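Local coordinates for protein HAT1-interacting factor 1 (Saccharomyces cerevisiae, PDB 4NQ0) that chaperones histones H3 and H4 as part of the nuclear HAT-B complex, also binds H2A-H2B dimers, and takes part in chromatin assembly and telomere silencing, at residues I245-E250 with H257-A262; F67-Y72 with Y239-D244; A171-A176 with F305-A310; K261-Y266 with I280-L285; V26-D31 with A42-Q47. All blocks are in the same frame, centred on the assembly; numbering follows the deposited sequence.

In space the five contacts trace an all-helical TPR-type array in the order 5, 2, 1, 4, 3. Interaction 5 joins the first two helices, and interaction 2 links helix 61-77 to helix 229-248, the centres of interactions 5 and 2 being about 15 Å apart. Interaction 1 uses that helix too, about 10 Å further on, and shares Lys261 and Ala262 with interaction 4. Interaction 3, centred about 9 Å from interaction 4 and 37 Å from interaction 5, ties loop 171-176 to helix 298-316, bringing the histone-binding regions 80-199 and 248-332 together. Along the chain its segments enclose interactions 1 and 4 and alternate with those of interaction 2.

Interaction 1 (I245-E250 with H257-A262); sequences IEREAE and HHYLKA
Glu246 OE1 receives a nearly straight hydrogen bond from His258 ND1, at 2.6 Å and 172°. The oxygen is met on its syn side, and carboxylate and imidazole lie only 21° from coplanar. Extended beyond CG (chi2 166°), the Glu246 chain carries its acid group to the ring. The far ring nitrogen, NE2, bonds to Glu182, and two carboxylates on one imidazole would favour its protonated form. Glu246 OE2 in turn forms a salt bridge with Arg254. Replacing Glu246 by an alanine removes the carboxylate, which would probably leave His258 ND1 without its acceptor and the charge of Arg254 without this mate. Tyr259 OH rests over one face of the Arg247 guanidinium, 3.4 Å from Arg247 NE but at a poor angle for bonding; the hydroxyl is hydrogen-bonded instead to Asp244. The two segments fall within the predicted second TPR, on helices 229-248 and 252-266, the first ending in a Schellman motif at Glu250. Ile245 packs on helix 202-218, while Arg247 and Tyr259 reach Leu285 of helix 273-290.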
# COMPACT_ATOMS: atom_id res chain seq x y z
N ILE A 245 2.33 0.69 6.96
CA ILE A 245 1.82 1.40 8.14
C ILE A 245 1.25 0.43 9.18
O ILE A 245 1.55 0.54 10.37
CB ILE A 245 0.72 2.41 7.74
CG1 ILE A 245 1.31 3.54 6.90
CG2 ILE A 245 0.04 2.99 9.00
CD1 ILE A 245 0.27 4.42 6.24
N GLU A 246 0.44 -0.51 8.72
CA GLU A 246 -0.16 -1.49 9.63
C GLU A 246 0.92 -2.34 10.30
O GLU A 246 0.83 -2.62 11.49
CB GLU A 246 -1.17 -2.37 8.89
CG GLU A 246 -2.40 -1.60 8.45
CD GLU A 246 -3.26 -2.34 7.45
OE1 GLU A 246 -2.71 -3.06 6.58
OE2 GLU A 246 -4.49 -2.19 7.53
N ARG A 247 1.94 -2.73 9.55
CA ARG A 247 3.11 -3.43 10.11
C ARG A 247 3.77 -2.58 11.21
O ARG A 247 4.03 -3.06 12.32
CB ARG A 247 4.12 -3.76 9.01
CG ARG A 247 5.26 -4.66 9.46
CD ARG A 247 6.22 -5.01 8.34
NE ARG A 247 6.79 -3.82 7.69
CZ ARG A 247 7.79 -3.84 6.81
NH1 ARG A 247 8.21 -2.69 6.27
NH2 ARG A 247 8.38 -4.98 6.47
N GLU A 248 4.04 -1.32 10.90
CA GLU A 248 4.60 -0.40 11.88
C GLU A 248 3.71 -0.28 13.11
O GLU A 248 4.20 -0.18 14.23
CB GLU A 248 4.82 0.99 11.26
CG GLU A 248 5.63 1.94 12.14
CD GLU A 248 7.05 1.45 12.38
OE1 GLU A 248 7.66 0.89 11.45
OE2 GLU A 248 7.55 1.63 13.52
N ALA A 249 2.39 -0.30 12.90
CA ALA A 249 1.43 -0.21 14.01
C ALA A 249 1.16 -1.55 14.69
O ALA A 249 0.26 -1.64 15.53
CB ALA A 249 0.12 0.42 13.53
N GLU A 250 1.92 -2.58 14.32
CA GLU A 250 1.83 -3.94 14.87
C GLU A 250 0.53 -4.68 14.55
O GLU A 250 0.20 -5.67 15.20
CB GLU A 250 2.08 -3.93 16.38
CG GLU A 250 3.53 -3.68 16.75
CD GLU A 250 3.76 -3.73 18.25
OE1 GLU A 250 3.11 -2.96 18.98
OE2 GLU A 250 4.58 -4.56 18.69
N HIS A 257 -2.54 -9.12 4.85
CA HIS A 257 -3.69 -9.11 3.96
C HIS A 257 -3.56 -8.04 2.87
O HIS A 257 -3.88 -8.28 1.70
CB HIS A 257 -4.98 -8.92 4.76
CG HIS A 257 -6.15 -8.53 3.92
ND1 HIS A 257 -6.81 -9.42 3.10
CD2 HIS A 257 -6.77 -7.33 3.75
CE1 HIS A 257 -7.80 -8.79 2.47
NE2 HIS A 257 -7.79 -7.53 2.86
N HIS A 258 -3.06 -6.87 3.24
CA HIS A 258 -2.88 -5.79 2.26
C HIS A 258 -1.72 -6.02 1.31
O HIS A 258 -1.83 -5.73 0.12
CB HIS A 258 -2.80 -4.43 2.95
CG HIS A 258 -4.13 -3.93 3.40
ND1 HIS A 258 -4.37 -3.45 4.67
CD2 HIS A 258 -5.32 -3.90 2.75
CE1 HIS A 258 -5.64 -3.11 4.77
NE2 HIS A 258 -6.24 -3.38 3.63
N TYR A 259 -0.61 -6.55 1.81
CA TYR A 259 0.50 -6.97 0.93
C TYR A 259 0.05 -8.00 -0.12
O TYR A 259 0.44 -7.94 -1.29
CB TYR A 259 1.65 -7.55 1.74
CG TYR A 259 2.42 -6.58 2.62
CD1 TYR A 259 2.66 -5.26 2.23
CD2 TYR A 259 2.95 -7.00 3.83
CE1 TYR A 259 3.38 -4.38 3.04
CE2 TYR A 259 3.68 -6.14 4.64
CZ TYR A 259 3.90 -4.83 4.24
OH TYR A 259 4.63 -3.99 5.04
N LEU A 260 -0.78 -8.95 0.31
CA LEU A 260 -1.37 -9.92 -0.61
C LEU A 260 -2.31 -9.29 -1.62
O LEU A 260 -2.40 -9.78 -2.75
CB LEU A 260 -2.12 -11.00 0.15
CG LEU A 260 -1.26 -12.00 0.94
CD1 LEU A 260 -2.16 -12.79 1.85
CD2 LEU A 260 -0.47 -12.92 0.03
N LYS A 261 -3.05 -8.26 -1.21
CA LYS A 261 -3.91 -7.52 -2.14
C LYS A 261 -3.06 -6.77 -3.16
O LYS A 261 -3.39 -6.76 -4.34
CB LYS A 261 -4.81 -6.52 -1.40
CG LYS A 261 -5.92 -7.16 -0.58
CD LYS A 261 -7.27 -7.22 -1.30
CE LYS A 261 -7.87 -5.84 -1.48
NZ LYS A 261 -9.29 -5.71 -1.05
N ALA A 262 -1.96 -6.17 -2.71
CA ALA A 262 -1.07 -5.44 -3.60
C ALA A 262 -0.50 -6.41 -4.63
O ALA A 262 -0.52 -6.13 -5.82
CB ALA A 262 0.07 -4.78 -2.81

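Interaction 2 (F67-Y72 with Y239-D244); sequences FAQAVY and YILMGD
Leu241 and Gln69 make the closest approach between the two segments, with Leu241 CD1 3.5 Å from Gln69 CG. The same methyl lies 3.8 Å from Gln69 CD, so it is the aliphatic stem and the root of the amide that it meets, the two side chains crossing at about a right angle. Gln69 reaches it by a bend at its second torsion (chi2 -133°). One turn further on, Tyr72 extends its ring toward helix 229-248, CG anti to the backbone N (chi1 167°), and brings its OH within 4.0 Å of the Asp244 carbonyl O, too long for a hydrogen bond. Behind this shell, Ala68 and Met242 both rest on Leu210, so helix 202-218 lies against both helices. Phe67 and Ala70 rest on helix 38-51, and Ile240 packs on helix 252-266. The direct contact is therefore mainly one of dispersion, chiefly a methyl against an aliphatic stem and amide carbon, with no directed polar bond between the segments to dictate its geometry.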
# COMPACT_ATOMS: atom_id res chain seq x y z
N PHE A 67 -0.38 13.04 1.80
CA PHE A 67 -0.85 13.38 3.15
C PHE A 67 -0.62 12.17 4.07
O PHE A 67 -0.09 12.32 5.18
CB PHE A 67 -2.34 13.77 3.09
CG PHE A 67 -2.88 14.54 4.30
CD1 PHE A 67 -2.18 14.66 5.50
CD2 PHE A 67 -4.14 15.10 4.22
CE1 PHE A 67 -2.74 15.35 6.57
CE2 PHE A 67 -4.70 15.79 5.29
CZ PHE A 67 -4.00 15.92 6.46
N ALA A 68 -1.01 10.99 3.61
CA ALA A 68 -0.88 9.78 4.42
C ALA A 68 0.59 9.46 4.73
O ALA A 68 0.93 9.20 5.87
CB ALA A 68 -1.53 8.60 3.71
N GLN A 69 1.44 9.50 3.71
CA GLN A 69 2.87 9.30 3.93
C GLN A 69 3.41 10.31 4.94
O GLN A 69 4.11 9.93 5.87
CB GLN A 69 3.65 9.45 2.64
CG GLN A 69 3.39 8.36 1.62
CD GLN A 69 4.66 7.81 1.01
OE1 GLN A 69 4.84 7.82 -0.20
NE2 GLN A 69 5.56 7.32 1.87
N ALA A 70 3.06 11.58 4.75
CA ALA A 70 3.57 12.65 5.60
C ALA A 70 3.25 12.37 7.06
O ALA A 70 4.14 12.42 7.91
CB ALA A 70 2.99 13.99 5.18
N VAL A 71 1.99 12.06 7.33
CA VAL A 71 1.52 11.86 8.69
C VAL A 71 2.07 10.56 9.29
O VAL A 71 2.41 10.51 10.46
CB VAL A 71 -0.02 11.90 8.75
CG1 VAL A 71 -0.51 11.58 10.13
CG2 VAL A 71 -0.52 13.28 8.32
N TYR A 72 2.18 9.52 8.47
CA TYR A 72 2.81 8.28 8.92
C TYR A 72 4.23 8.56 9.41
O TYR A 72 4.60 8.18 10.52
CB TYR A 72 2.83 7.24 7.79
CG TYR A 72 3.74 6.06 8.03
CD1 TYR A 72 3.60 5.27 9.17
CD2 TYR A 72 4.73 5.70 7.12
CE1 TYR A 72 4.42 4.18 9.40
CE2 TYR A 72 5.55 4.61 7.33
CZ TYR A 72 5.39 3.85 8.47
OH TYR A 72 6.21 2.76 8.70
N TYR A 239 -1.79 -0.27 -1.46
CA TYR A 239 -1.93 -1.42 -0.56
C TYR A 239 -0.61 -1.72 0.14
O TYR A 239 -0.61 -2.05 1.32
CB TYR A 239 -2.48 -2.66 -1.29
CG TYR A 239 -3.99 -2.68 -1.43
CD1 TYR A 239 -4.81 -2.53 -0.31
CD2 TYR A 239 -4.60 -2.88 -2.66
CE1 TYR A 239 -6.20 -2.55 -0.42
CE2 TYR A 239 -5.98 -2.90 -2.78
CZ TYR A 239 -6.77 -2.73 -1.67
OH TYR A 239 -8.12 -2.76 -1.81
N ILE A 240 0.51 -1.61 -0.58
CA ILE A 240 1.83 -1.76 0.05
C ILE A 240 2.01 -0.73 1.17
O ILE A 240 2.46 -1.07 2.26
CB ILE A 240 3.01 -1.63 -0.96
CG1 ILE A 240 3.00 -2.77 -2.00
CG2 ILE A 240 4.35 -1.61 -0.23
CD1 ILE A 240 3.19 -4.19 -1.42
N LEU A 241 1.68 0.52 0.90
CA LEU A 241 1.80 1.58 1.92
C LEU A 241 0.90 1.28 3.11
O LEU A 241 1.32 1.41 4.25
CB LEU A 241 1.42 2.95 1.35
CG LEU A 241 2.37 4.13 1.56
CD1 LEU A 241 1.67 5.42 1.07
CD2 LEU A 241 2.86 4.30 3.01
N MET A 242 -0.35 0.90 2.86
CA MET A 242 -1.25 0.49 3.93
C MET A 242 -0.62 -0.62 4.76
O MET A 242 -0.61 -0.56 5.98
CB MET A 242 -2.58 0.00 3.37
CG MET A 242 -3.49 1.11 2.89
SD MET A 242 -5.01 0.38 2.31
CE MET A 242 -6.02 1.84 2.11
N GLY A 243 -0.04 -1.61 4.08
CA GLY A 243 0.63 -2.70 4.77
C GLY A 243 1.78 -2.24 5.63
O GLY A 243 1.90 -2.63 6.79
N ASP A 244 2.64 -1.39 5.06
CA ASP A 244 3.79 -0.86 5.79
C ASP A 244 3.34 -0.17 7.06
O ASP A 244 3.88 -0.42 8.13
CB ASP A 244 4.58 0.14 4.94
CG ASP A 244 5.30 -0.50 3.76
OD1 ASP A 244 5.72 0.27 2.87
OD2 ASP A 244 5.47 -1.75 3.71

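Interaction 3 (A171-A176 with F305-A310)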
# COMPACT_ATOMS: atom_id res chain seq x y z
N ALA A 171 -2.58 -19.36 0.39
CA ALA A 171 -2.51 -20.42 -0.62
C ALA A 171 -2.97 -19.92 -1.98
O ALA A 171 -2.98 -20.68 -2.94
CB ALA A 171 -3.33 -21.62 -0.19
N ASN A 172 -3.37 -18.64 -2.06
CA ASN A 172 -3.79 -18.02 -3.31
C ASN A 172 -2.65 -17.23 -3.98
O ASN A 172 -2.01 -16.39 -3.34
CB ASN A 172 -4.98 -17.08 -3.04
CG ASN A 172 -5.31 -16.21 -4.24
OD1 ASN A 172 -5.36 -16.70 -5.37
ND2 ASN A 172 -5.51 -14.93 -4.01
N PHE A 173 -2.42 -17.51 -5.26
CA PHE A 173 -1.43 -16.78 -6.06
C PHE A 173 -2.04 -16.20 -7.34
O PHE A 173 -1.32 -15.82 -8.26
CB PHE A 173 -0.25 -17.68 -6.42
CG PHE A 173 0.36 -18.37 -5.23
CD1 PHE A 173 1.14 -17.65 -4.34
CD2 PHE A 173 0.14 -19.71 -5.00
CE1 PHE A 173 1.69 -18.27 -3.23
CE2 PHE A 173 0.70 -20.35 -3.90
CZ PHE A 173 1.48 -19.62 -3.01
N SER A 174 -3.37 -16.12 -7.37
CA SER A 174 -4.07 -15.56 -8.52
C SER A 174 -3.95 -14.04 -8.58
O SER A 174 -3.68 -13.39 -7.58
CB SER A 174 -5.55 -15.94 -8.48
OG SER A 174 -5.71 -17.34 -8.54
N PRO A 175 -4.14 -13.47 -9.79
CA PRO A 175 -4.32 -12.04 -9.95
C PRO A 175 -5.63 -11.54 -9.33
O PRO A 175 -6.57 -12.32 -9.15
CB PRO A 175 -4.35 -11.85 -11.47
CG PRO A 175 -3.62 -13.02 -12.02
CD PRO A 175 -3.92 -14.15 -11.08
N ALA A 176 -5.67 -10.25 -9.03
CA ALA A 176 -6.86 -9.62 -8.47
C ALA A 176 -7.96 -9.60 -9.52
O ALA A 176 -7.74 -9.14 -10.64
CB ALA A 176 -6.56 -8.21 -8.01
N PHE A 305 6.82 -19.24 2.99
CA PHE A 305 8.24 -18.93 2.95
C PHE A 305 8.95 -19.66 1.80
O PHE A 305 9.74 -19.07 1.08
CB PHE A 305 8.95 -19.28 4.26
CG PHE A 305 8.49 -18.49 5.46
CD1 PHE A 305 8.02 -17.20 5.33
CD2 PHE A 305 8.58 -19.03 6.73
CE1 PHE A 305 7.61 -16.48 6.41
CE2 PHE A 305 8.17 -18.32 7.83
CZ PHE A 305 7.69 -17.03 7.68
N LYS A 306 8.66 -20.95 1.64
CA LYS A 306 9.32 -21.74 0.61
C LYS A 306 8.91 -21.30 -0.79
O LYS A 306 9.71 -21.33 -1.72
CB LYS A 306 9.02 -23.22 0.80
CG LYS A 306 9.79 -23.83 1.95
CD LYS A 306 9.25 -25.20 2.32
CE LYS A 306 10.05 -25.83 3.44
NZ LYS A 306 9.35 -27.03 4.00
N HIS A 307 7.65 -20.90 -0.92
CA HIS A 307 7.18 -20.33 -2.17
C HIS A 307 7.98 -19.06 -2.53
O HIS A 307 8.39 -18.88 -3.67
CB HIS A 307 5.69 -20.00 -2.04
CG HIS A 307 5.19 -19.06 -3.09
ND1 HIS A 307 4.83 -19.47 -4.35
CD2 HIS A 307 5.00 -17.72 -3.06
CE1 HIS A 307 4.43 -18.42 -5.06
NE2 HIS A 307 4.52 -17.35 -4.29
N ALA A 308 8.19 -18.19 -1.55
CA ALA A 308 8.86 -16.93 -1.77
C ALA A 308 10.35 -17.17 -2.05
O ALA A 308 10.92 -16.54 -2.94
CB ALA A 308 8.66 -15.99 -0.57
N LYS A 309 10.96 -18.08 -1.30
CA LYS A 309 12.35 -18.50 -1.54
C LYS A 309 12.57 -18.98 -2.98
O LYS A 309 13.50 -18.55 -3.64
CB LYS A 309 12.75 -19.59 -0.56
CG LYS A 309 14.12 -20.21 -0.78
CD LYS A 309 14.42 -21.24 0.30
CE LYS A 309 15.73 -21.97 0.01
NZ LYS A 309 16.06 -22.95 1.07
N ALA A 310 11.69 -19.85 -3.48
CA ALA A 310 11.80 -20.36 -4.84
C ALA A 310 11.70 -19.25 -5.85
O ALA A 310 12.46 -19.21 -6.81
CB ALA A 310 10.71 -21.40 -5.11
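Phe173 lies in an irregular loop, without regular helix or strand, whereas His307 faces it from a regular turn of helix 298-316. The two rings come from opposite directions and overlap as an offset stack, centroids 3.9 Å apart and planes inclined by 26°. The overlap is uneven: Phe173 CE1 sits over the centre of the imidazole, while His307 CE1 lies above the phenyl near its rim. Accordingly, the shortest approach joins Phe173 CE1 to His307 NE2, at 3.2 Å. His307 projects from its helix with CG anti to the backbone N (chi1 163°), which carries the imidazole out to the loop. On the loop side an Asx turn shapes the chain around Phe173, Asn172 OD1 accepting from Ser174 N at 2.9 Å, with the donor well above the carbonyl plane. Ser174, a known phosphorylation site of this protein, is unmodified here. The loop is further tied down where Phe173 O meets Lys267 and where Ala176 pairs with the backbone of Gly264. Since NE2 is also hydrogen-bonded to Glu283 OE2, the carboxylate is likely to restrain the rotation of the imidazole and to polarise it; the stack itself is a dispersive, largely superficial fastening of an otherwise irregular loop within the experimentally mapped histone-interaction region.

Interaction 4 (K261-Y266 with I280-L285); sequences KALGYY and IQAEFL
Leu263 is the residue most deeply engaged, straddling Ala282 and Glu283 on the next helix. Its CD1 lies 3.7 Å from Ala282 CB, while CD2 sits over the flat face of the Glu283 carboxylate, 3.5 Å from Glu283 CD. With CG anti to its backbone N (chi1 -170°), Leu263 points its two methyls toward helix 273-290, where the side chain of Glu283 crosses it at about a right angle. Ala282 is small enough to let the backbones come close, Leu263 CA and Ala282 CA being 5.7 Å apart. Its methyl also meets the edge of the Tyr266 ring, more loosely, 4.4 Å from Tyr266 CE2. Glu283 bends at its second torsion and turns its acid end to helix 298-316, where OE1 forms a salt bridge with Arg304, which probably compensates the buried charge. Farther along, a water donates to both Tyr266 OH, at 2.9 Å, and Gln281 OE1, at 3.0 Å; the tyrosine hydroxyl is hydrogen-bonded to Asp237 as well. The short helical segments run antiparallel, at 161° with axes 9.1 Å apart. Antiparallel packing of successive helices, here with an alanine at the close approach, is characteristic of TPR-type arrays.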
# COMPACT_ATOMS: atom_id res chain seq x y z
N LYS A 261 -3.05 -8.26 -1.21
CA LYS A 261 -3.91 -7.52 -2.14
C LYS A 261 -3.06 -6.77 -3.16
O LYS A 261 -3.39 -6.76 -4.34
CB LYS A 261 -4.81 -6.52 -1.40
CG LYS A 261 -5.92 -7.16 -0.58
CD LYS A 261 -7.27 -7.22 -1.30
CE LYS A 261 -7.87 -5.84 -1.48
NZ LYS A 261 -9.29 -5.71 -1.05
N ALA A 262 -1.96 -6.17 -2.71
CA ALA A 262 -1.07 -5.44 -3.60
C ALA A 262 -0.50 -6.41 -4.63
O ALA A 262 -0.52 -6.13 -5.82
CB ALA A 262 0.07 -4.78 -2.81
N LEU A 263 -0.04 -7.55 -4.15
CA LEU A 263 0.51 -8.59 -5.00
C LEU A 263 -0.50 -9.00 -6.08
O LEU A 263 -0.15 -9.10 -7.25
CB LEU A 263 0.94 -9.77 -4.13
CG LEU A 263 1.75 -10.92 -4.73
CD1 LEU A 263 3.15 -10.50 -5.19
CD2 LEU A 263 1.86 -12.04 -3.67
N GLY A 264 -1.75 -9.22 -5.70
CA GLY A 264 -2.80 -9.50 -6.68
C GLY A 264 -2.96 -8.43 -7.75
O GLY A 264 -3.20 -8.73 -8.92
N TYR A 265 -2.84 -7.16 -7.36
CA TYR A 265 -2.97 -6.06 -8.32
C TYR A 265 -1.79 -6.01 -9.28
O TYR A 265 -1.97 -5.82 -10.48
CB TYR A 265 -3.15 -4.71 -7.60
CG TYR A 265 -4.60 -4.41 -7.31
CD1 TYR A 265 -5.40 -3.77 -8.25
CD2 TYR A 265 -5.18 -4.78 -6.10
CE1 TYR A 265 -6.73 -3.51 -8.00
CE2 TYR A 265 -6.51 -4.51 -5.84
CZ TYR A 265 -7.28 -3.88 -6.81
OH TYR A 265 -8.59 -3.60 -6.56
N TYR A 266 -0.58 -6.20 -8.77
CA TYR A 266 0.60 -6.20 -9.63
C TYR A 266 0.54 -7.34 -10.65
O TYR A 266 1.04 -7.21 -11.76
CB TYR A 266 1.87 -6.33 -8.79
CG TYR A 266 2.16 -5.16 -7.86
CD1 TYR A 266 1.93 -3.85 -8.26
CD2 TYR A 266 2.71 -5.37 -6.61
CE1 TYR A 266 2.20 -2.78 -7.41
CE2 TYR A 266 3.00 -4.31 -5.77
CZ TYR A 266 2.74 -3.01 -6.18
OH TYR A 266 3.04 -1.94 -5.36
N ILE A 280 8.07 -9.16 -6.58
CA ILE A 280 9.07 -9.74 -5.69
C ILE A 280 9.08 -9.02 -4.35
O ILE A 280 9.12 -9.65 -3.29
CB ILE A 280 10.50 -9.66 -6.29
CG1 ILE A 280 10.63 -10.51 -7.57
CG2 ILE A 280 11.54 -10.11 -5.27
CD1 ILE A 280 10.38 -11.96 -7.36
N GLN A 281 9.04 -7.70 -4.39
CA GLN A 281 8.96 -6.90 -3.16
C GLN A 281 7.75 -7.27 -2.29
O GLN A 281 7.89 -7.44 -1.08
CB GLN A 281 8.92 -5.41 -3.51
CG GLN A 281 8.70 -4.52 -2.30
CD GLN A 281 8.68 -3.05 -2.64
OE1 GLN A 281 8.09 -2.63 -3.64
NE2 GLN A 281 9.31 -2.26 -1.79
N ALA A 282 6.58 -7.39 -2.90
CA ALA A 282 5.34 -7.74 -2.19
C ALA A 282 5.39 -9.15 -1.58
O ALA A 282 4.96 -9.37 -0.44
CB ALA A 282 4.15 -7.61 -3.13
N GLU A 283 5.94 -10.11 -2.33
CA GLU A 283 6.15 -11.46 -1.80
C GLU A 283 7.02 -11.44 -0.57
O GLU A 283 6.73 -12.12 0.41
CB GLU A 283 6.78 -12.39 -2.83
CG GLU A 283 5.93 -12.66 -4.06
CD GLU A 283 4.92 -13.78 -3.87
OE1 GLU A 283 4.68 -14.20 -2.71
OE2 GLU A 283 4.37 -14.24 -4.91
N PHE A 284 8.10 -10.66 -0.59
CA PHE A 284 9.00 -10.60 0.58
C PHE A 284 8.32 -9.93 1.77
O PHE A 284 8.48 -10.38 2.92
CB PHE A 284 10.31 -9.88 0.24
CG PHE A 284 11.15 -9.58 1.45
CD1 PHE A 284 11.87 -10.59 2.07
CD2 PHE A 284 11.21 -8.30 1.97
CE1 PHE A 284 12.63 -10.33 3.21
CE2 PHE A 284 11.98 -8.03 3.10
CZ PHE A 284 12.69 -9.04 3.72
N LEU A 285 7.59 -8.85 1.52
CA LEU A 285 6.92 -8.13 2.61
C LEU A 285 5.88 -9.01 3.31
O LEU A 285 5.75 -8.96 4.53
CB LEU A 285 6.29 -6.82 2.11
CG LEU A 285 7.27 -5.73 1.68
CD1 LEU A 285 6.54 -4.61 0.92
CD2 LEU A 285 8.05 -5.15 2.87
O HOH W 1 5.70 -1.08 -4.49

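Interaction 5 (V26-D31 with A42-Q47)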
# COMPACT_ATOMS: atom_id res chain seq x y z
N VAL A 26 0.01 19.61 -5.28
CA VAL A 26 0.49 18.23 -5.27
C VAL A 26 2.01 18.18 -5.51
O VAL A 26 2.74 17.52 -4.78
CB VAL A 26 -0.24 17.37 -6.34
CG1 VAL A 26 0.53 16.06 -6.63
CG2 VAL A 26 -1.66 17.08 -5.90
N GLN A 27 2.49 18.90 -6.53
CA GLN A 27 3.92 18.96 -6.84
C GLN A 27 4.75 19.55 -5.70
O GLN A 27 5.84 19.05 -5.38
CB GLN A 27 4.17 19.72 -8.14
CG GLN A 27 3.74 18.96 -9.39
CD GLN A 27 4.41 17.59 -9.52
OE1 GLN A 27 5.65 17.47 -9.58
NE2 GLN A 27 3.59 16.53 -9.55
N ILE A 28 4.23 20.61 -5.08
CA ILE A 28 4.90 21.22 -3.94
C ILE A 28 4.93 20.23 -2.77
O ILE A 28 5.97 20.05 -2.14
CB ILE A 28 4.22 22.53 -3.52
CG1 ILE A 28 4.42 23.61 -4.58
CG2 ILE A 28 4.77 23.04 -2.20
CD1 ILE A 28 3.54 24.83 -4.37
N ALA A 29 3.79 19.60 -2.49
CA ALA A 29 3.68 18.66 -1.39
C ALA A 29 4.59 17.45 -1.62
O ALA A 29 5.24 16.98 -0.69
CB ALA A 29 2.23 18.20 -1.23
N LYS A 30 4.60 16.96 -2.85
CA LYS A 30 5.48 15.88 -3.28
C LYS A 30 6.95 16.23 -3.04
O LYS A 30 7.70 15.43 -2.49
CB LYS A 30 5.21 15.60 -4.77
CG LYS A 30 6.09 14.55 -5.44
CD LYS A 30 5.68 14.35 -6.92
CE LYS A 30 4.33 13.64 -7.07
NZ LYS A 30 3.71 13.80 -8.43
N ASP A 31 7.33 17.45 -3.44
CA ASP A 31 8.71 17.92 -3.26
C ASP A 31 9.07 18.08 -1.79
O ASP A 31 10.19 17.80 -1.39
CB ASP A 31 8.92 19.26 -4.00
CG ASP A 31 8.93 19.10 -5.51
N ALA A 42 2.25 17.54 4.73
CA ALA A 42 0.92 17.22 5.23
C ALA A 42 0.01 18.46 5.30
O ALA A 42 -1.14 18.43 4.81
CB ALA A 42 1.01 16.56 6.59
N LYS A 43 0.52 19.53 5.91
CA LYS A 43 -0.25 20.78 6.00
C LYS A 43 -0.63 21.26 4.62
O LYS A 43 -1.73 21.73 4.40
CB LYS A 43 0.54 21.89 6.72
CG LYS A 43 0.57 21.73 8.23
CD LYS A 43 0.82 23.05 8.97
CE LYS A 43 2.30 23.33 9.25
NZ LYS A 43 2.54 23.88 10.64
N ARG A 44 0.30 21.15 3.69
CA ARG A 44 0.06 21.58 2.32
C ARG A 44 -1.12 20.83 1.70
O ARG A 44 -1.96 21.42 1.02
CB ARG A 44 1.31 21.32 1.49
CG ARG A 44 1.36 22.11 0.23
CD ARG A 44 2.09 23.40 0.47
NE ARG A 44 1.83 24.34 -0.61
CZ ARG A 44 2.34 25.56 -0.66
NH1 ARG A 44 3.15 26.00 0.29
NH2 ARG A 44 2.04 26.34 -1.69
N CYS A 45 -1.16 19.52 1.93
CA CYS A 45 -2.25 18.67 1.43
C CYS A 45 -3.54 19.01 2.15
O CYS A 45 -4.57 19.19 1.52
CB CYS A 45 -1.93 17.17 1.65
SG CYS A 45 -0.57 16.54 0.64
N GLN A 46 -3.47 19.08 3.48
CA GLN A 46 -4.65 19.37 4.29
C GLN A 46 -5.33 20.69 3.88
O GLN A 46 -6.54 20.72 3.65
CB GLN A 46 -4.28 19.42 5.77
CG GLN A 46 -5.41 19.86 6.69
CD GLN A 46 -5.20 21.26 7.23
OE1 GLN A 46 -4.10 21.60 7.68
NE2 GLN A 46 -6.26 22.09 7.19
N GLN A 47 -4.55 21.76 3.78
CA GLN A 47 -5.10 23.07 3.45
C GLN A 47 -5.62 23.11 2.02
O GLN A 47 -6.63 23.74 1.74
CB GLN A 47 -4.06 24.16 3.65
CG GLN A 47 -3.63 24.32 5.11
CD GLN A 47 -2.37 25.12 5.24
OE1 GLN A 47 -2.01 25.88 4.34
NE2 GLN A 47 -1.68 24.97 6.36
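Ile28 lies over one face of the Arg44 guanidinium in an antiparallel helical hairpin, formed by helices 14-34 and 38-51 and of the kind that TPR-type domains are built from. The short segments run at 159° to each other, their axes 8.9 Å apart. Ile28 CG2 stands above the guanidinium plane toward its rim, 3.6 Å from Arg44 NE, while the other branch ends with Ile28 CD1 3.4 Å from Arg44 NH2. The two methyls thus follow the arginine from its NE to its tip, and the side chains pass each other at a slant. Arg44 takes up this pose by leaving its helix with CG anti to the backbone N (chi1 -161°) and bending at chi2, 92°, to run beside the neighbouring helix. NH2 is hydrogen-bonded to Gln25, one turn before Ile28, which holds the flat group in place. With an alanine in place of Arg44, Ile28 would probably lose the cover over its methyls and Gln25 its guanidinium partner. Toward helix 61-77 the hairpin turns apolar: Cys45 packs on Phe67, Ala42 on Ala70, and Val26 on Leu63. There the two helices meet through small groups, Ala29 CB lying 3.8 Å from Cys45 SG.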